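Local structure of phosphate ABC transporter, phosphate-binding protein (Clostridium perfringens, 4Q8R) at residues I39-G44 against M57-L62; V74-D79 against F208-K213. The protein probably binds phosphate with high affinity outside the membrane and hands it to an ABC-type transporter for uptake into the cell. One frame throughout, in Å; residues are numbered along the deposited sequence.

Contact 1: I39-G44 against M57-L62; sequences IGSSAG and MASRDL. With ZN (zinc ion), chain F; PO4 (phosphate ion), chain B.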
# COMPACT_ATOMS: atom_id res chain seq x y z
N ILE A 39 3.36 -4.57 10.05
CA ILE A 39 3.58 -3.47 11.00
C ILE A 39 3.75 -2.12 10.31
O ILE A 39 4.04 -1.12 10.97
CB ILE A 39 4.81 -3.81 11.90
CG1 ILE A 39 6.09 -3.98 11.08
CG2 ILE A 39 4.50 -4.94 12.80
CD1 ILE A 39 7.32 -4.28 11.91
N GLY A 40 3.60 -2.05 8.99
CA GLY A 40 3.82 -0.92 8.18
C GLY A 40 5.24 -0.77 7.66
O GLY A 40 6.18 -1.34 8.24
N SER A 41 5.40 -0.06 6.56
CA SER A 41 6.64 0.00 5.85
C SER A 41 7.82 0.50 6.68
O SER A 41 8.91 -0.14 6.65
CB SER A 41 6.52 0.80 4.61
OG SER A 41 5.67 0.23 3.64
N SER A 42 7.66 1.66 7.34
CA SER A 42 8.81 2.20 8.02
C SER A 42 9.34 1.30 9.08
O SER A 42 10.57 1.16 9.22
CB SER A 42 8.52 3.60 8.55
OG SER A 42 8.25 4.49 7.47
N ALA A 43 8.46 0.63 9.81
CA ALA A 43 8.93 -0.25 10.87
C ALA A 43 9.60 -1.51 10.29
O ALA A 43 10.54 -2.05 10.85
CB ALA A 43 7.80 -0.62 11.79
N GLY A 44 9.07 -2.01 9.19
CA GLY A 44 9.72 -3.18 8.61
C GLY A 44 11.11 -2.85 8.04
O GLY A 44 12.04 -3.62 8.18
N MET A 57 9.52 -5.63 4.20
CA MET A 57 8.65 -5.33 3.13
C MET A 57 8.20 -3.90 3.18
O MET A 57 7.74 -3.42 4.26
CB MET A 57 7.55 -6.37 2.97
CG MET A 57 6.60 -6.59 4.05
SD MET A 57 5.63 -8.15 3.94
CE MET A 57 4.78 -7.79 5.54
N ALA A 58 8.36 -3.22 2.06
CA ALA A 58 7.99 -1.79 1.95
C ALA A 58 7.10 -1.54 0.74
O ALA A 58 7.26 -2.19 -0.35
CB ALA A 58 9.21 -0.99 1.84
N SER A 59 6.22 -0.58 0.90
CA SER A 59 5.31 -0.16 -0.19
C SER A 59 5.61 1.28 -0.60
O SER A 59 4.77 2.03 -1.15
CB SER A 59 3.88 -0.31 0.26
OG SER A 59 3.58 0.56 1.33
N ARG A 60 6.85 1.70 -0.34
CA ARG A 60 7.40 2.97 -0.85
C ARG A 60 8.87 2.72 -1.16
O ARG A 60 9.43 1.70 -0.71
CB ARG A 60 7.31 4.11 0.19
CG ARG A 60 7.97 3.78 1.52
CD ARG A 60 8.28 5.06 2.24
NE ARG A 60 8.69 4.88 3.61
CZ ARG A 60 9.93 4.68 4.01
NH1 ARG A 60 10.92 4.59 3.11
NH2 ARG A 60 10.19 4.62 5.31
N ASP A 61 9.49 3.61 -1.90
CA ASP A 61 10.92 3.49 -2.07
C ASP A 61 11.64 3.76 -0.73
O ASP A 61 11.10 4.41 0.16
CB ASP A 61 11.41 4.47 -3.09
CG ASP A 61 12.71 4.06 -3.66
OD1 ASP A 61 13.31 3.03 -3.25
OD2 ASP A 61 13.16 4.77 -4.52
N LEU A 62 12.87 3.30 -0.62
CA LEU A 62 13.69 3.61 0.56
C LEU A 62 14.08 5.06 0.56
O LEU A 62 14.23 5.68 -0.51
CB LEU A 62 14.99 2.80 0.53
CG LEU A 62 14.89 1.30 0.66
CD1 LEU A 62 16.27 0.69 0.84
CD2 LEU A 62 14.00 1.00 1.87
ZN ZN F . 15.06 2.38 -4.02
P PO4 B . 1.91 0.26 4.45
O1 PO4 B . 3.37 0.64 4.75
O2 PO4 B . 1.30 -0.53 5.59
O3 PO4 B . 1.12 1.50 4.05
O4 PO4 B . 1.93 -0.63 3.16
O HOH W 1 14.03 1.96 -5.38

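Contact 2: V74-D79 against F208-K213; sequences VEIAYD and FLAVYK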
# COMPACT_ATOMS: atom_id res chain seq x y z
N VAL A 74 14.76 -5.17 -3.75
CA VAL A 74 14.25 -6.00 -4.85
C VAL A 74 12.77 -5.59 -5.05
O VAL A 74 11.94 -5.81 -4.16
CB VAL A 74 14.33 -7.51 -4.53
CG1 VAL A 74 13.65 -8.33 -5.58
CG2 VAL A 74 15.76 -7.93 -4.39
N GLU A 75 12.47 -5.07 -6.23
CA GLU A 75 11.11 -4.79 -6.57
C GLU A 75 10.39 -6.13 -6.84
O GLU A 75 10.81 -6.90 -7.75
CB GLU A 75 11.09 -3.82 -7.75
CG GLU A 75 9.75 -3.28 -8.13
CD GLU A 75 9.82 -2.24 -9.29
OE1 GLU A 75 10.79 -1.44 -9.37
OE2 GLU A 75 8.88 -2.20 -10.13
N ILE A 76 9.31 -6.42 -6.12
CA ILE A 76 8.52 -7.65 -6.32
C ILE A 76 7.15 -7.50 -7.02
O ILE A 76 6.60 -8.49 -7.52
CB ILE A 76 8.30 -8.45 -5.03
CG1 ILE A 76 7.55 -7.61 -3.99
CG2 ILE A 76 9.61 -8.91 -4.44
CD1 ILE A 76 7.16 -8.41 -2.73
N ALA A 77 6.67 -6.27 -7.08
CA ALA A 77 5.37 -5.89 -7.68
C ALA A 77 5.31 -4.38 -7.78
O ALA A 77 6.11 -3.67 -7.13
CB ALA A 77 4.19 -6.42 -6.89
N TYR A 78 4.37 -3.89 -8.59
CA TYR A 78 3.93 -2.49 -8.49
C TYR A 78 2.49 -2.55 -8.01
O TYR A 78 1.81 -3.58 -8.17
CB TYR A 78 4.17 -1.74 -9.80
CG TYR A 78 4.80 -0.42 -9.70
CD1 TYR A 78 6.19 -0.29 -9.50
CD2 TYR A 78 4.01 0.77 -9.79
CE1 TYR A 78 6.76 1.00 -9.39
CE2 TYR A 78 4.56 2.04 -9.69
CZ TYR A 78 5.92 2.16 -9.48
OH TYR A 78 6.43 3.44 -9.34
N ASP A 79 2.03 -1.48 -7.38
CA ASP A 79 0.76 -1.45 -6.70
C ASP A 79 0.09 -0.07 -6.87
O ASP A 79 0.71 0.98 -6.60
CB ASP A 79 0.95 -1.72 -5.21
CG ASP A 79 -0.35 -1.70 -4.42
OD1 ASP A 79 -1.31 -2.44 -4.71
OD2 ASP A 79 -0.42 -0.98 -3.42
N PHE A 208 6.33 -2.27 -4.59
CA PHE A 208 6.52 -3.18 -3.47
C PHE A 208 7.95 -3.64 -3.50
O PHE A 208 8.41 -4.13 -4.56
CB PHE A 208 5.58 -4.37 -3.51
CG PHE A 208 4.13 -4.10 -3.15
CD1 PHE A 208 3.64 -2.83 -2.75
CD2 PHE A 208 3.22 -5.16 -3.16
CE1 PHE A 208 2.31 -2.67 -2.40
CE2 PHE A 208 1.92 -5.00 -2.77
CZ PHE A 208 1.45 -3.75 -2.39
N LEU A 209 8.66 -3.46 -2.38
CA LEU A 209 10.06 -3.84 -2.24
C LEU A 209 10.25 -4.84 -1.14
O LEU A 209 9.61 -4.76 -0.06
CB LEU A 209 10.95 -2.62 -1.92
CG LEU A 209 10.89 -1.41 -2.84
CD1 LEU A 209 11.73 -0.28 -2.26
CD2 LEU A 209 11.29 -1.80 -4.25
N ALA A 210 11.12 -5.82 -1.41
CA ALA A 210 11.72 -6.64 -0.40
C ALA A 210 13.14 -6.05 -0.21
O ALA A 210 13.86 -5.85 -1.22
CB ALA A 210 11.84 -8.07 -0.93
N VAL A 211 13.51 -5.74 1.05
CA VAL A 211 14.74 -5.13 1.37
C VAL A 211 15.47 -5.97 2.41
O VAL A 211 14.87 -6.63 3.26
CB VAL A 211 14.60 -3.65 1.85
CG1 VAL A 211 13.87 -2.83 0.81
CG2 VAL A 211 13.92 -3.56 3.23
N TYR A 212 16.79 -5.98 2.31
CA TYR A 212 17.61 -6.88 3.12
C TYR A 212 19.06 -6.38 3.07
O TYR A 212 19.47 -5.67 2.16
CB TYR A 212 17.51 -8.33 2.61
CG TYR A 212 17.96 -8.52 1.20
CD1 TYR A 212 19.32 -8.74 0.90
CD2 TYR A 212 17.05 -8.45 0.14
CE1 TYR A 212 19.74 -8.92 -0.38
CE2 TYR A 212 17.47 -8.65 -1.19
CZ TYR A 212 18.82 -8.88 -1.44
OH TYR A 212 19.30 -9.03 -2.71
N LYS A 213 19.81 -6.78 4.08
CA LYS A 213 21.24 -6.68 4.06
C LYS A 213 21.85 -7.99 3.50
O LYS A 213 21.44 -9.10 3.89
CB LYS A 213 21.74 -6.46 5.47
CG LYS A 213 21.29 -5.18 6.10
CD LYS A 213 22.08 -5.12 7.38
CE LYS A 213 22.13 -3.76 7.95
NZ LYS A 213 22.48 -4.02 9.37

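Contact 1: I39-G44 against M57-L62
Ser41, in the first turn of helix 41-50, comes closest to the end of strand 55-58 at Ala58, their CA atoms 4.5 Å apart, with Gly40 at the N-cap position. The serine hydroxyl lies beside its own backbone N (chi1 -66°), which aims OG at the chain leaving the strand. There it accepts the N-H of Ser59, with 2.9 Å from Ser59 N to Ser41 OG and an N-H...O angle of 160°. The same OG donates to phosphate atom O1 at 2.6 Å, and Ser41 N at the helix start donates to O1 as well, so two bonds from one residue grip a single oxygen. From the other segment, Ser59 OG donates to phosphate O4 at 2.7 Å. This is consistent with the anion pocket of the periplasmic binding protein fold, a helix N-terminus facing the ligand; Ser11, Thr12, Ser13, Ser129, Gly130 and Thr131 also hydrogen-bond to the phosphate. At the next residue, Ser42 OG sits at the edge of the Arg60 guanidinium, in its plane, and takes a hydrogen bond from Arg60 NH2 at 2.9 Å. NH1 of that group reaches Asp61 O at 3.0 Å and also forms a salt bridge with Glu66, which together should fix the rotation of the group. Asp61 then turns outward, and its OD1 binds zinc at 2.0 Å, with Glu73 as a further ligand.

Contact 2: V74-D79 against F208-K213
An antiparallel strand pair with a beta bulge joins 74-79 to 208-213 in the mixed sheet of this PBP-superfamily protein, bringing together parts of the chain well over a hundred residues apart. Val74 and Ala210 form a hydrogen-bonded pair, Val74 N giving to Ala210 O at 2.8 Å while Ala210 N gives back to Val74 O. Glu75 faces Leu209 in the next, non-hydrogen-bonded pair. Then the register slips by one residue: Phe208 O receives Ile76 N at 2.9 Å, and Phe208 N donates to Ala77 O, so Ile76 is the extra residue of the bulge. Its CG1 packs 3.8 Å from Phe208 CB, with CG2 directed to Ala210 CB. Val74 CG2 meets the edge of the Tyr212 ring, near its plane, at CE2; Ile225 of helix 219-229 touches both Val74 and Tyr212. Asp79 has CG anti to its N (chi1 180°), which carries the carboxylate out past the CE1-CZ side of the Phe208 ring, the two planes 38° apart. Arg206 forms a salt bridge with OD2 and Ser174 binds OD1, holding the acid in place, and Asp79 CB lies over one face of the ring, 3.3 Å from Phe208 CE1.

Strand 205-213 connects the two sites: in contact 2 it pairs with 74-79, and along its other edge it pairs with strand 55-58, whose end carries contact 1. Ala58 O lies 2.8 Å from Leu209 N, a probable hydrogen bond, and the contact centres are about 9 Å apart. Ser59 CB packs against Phe208 CE1 at 3.9 Å, so the phenylalanine that meets Asp79 also backs a phosphate-binding serine; the Phe208 side chain is about 6 Å from the phosphate. Towards the zinc, Leu209 CD1 touches Arg60 O at 3.4 Å, and the Leu209 side chain is about 5 Å from the metal. Arg206 bridges both contacts, its NH2 hydrogen-bonding to Ser59 O and its NE salt-bridging Asp79 OD2.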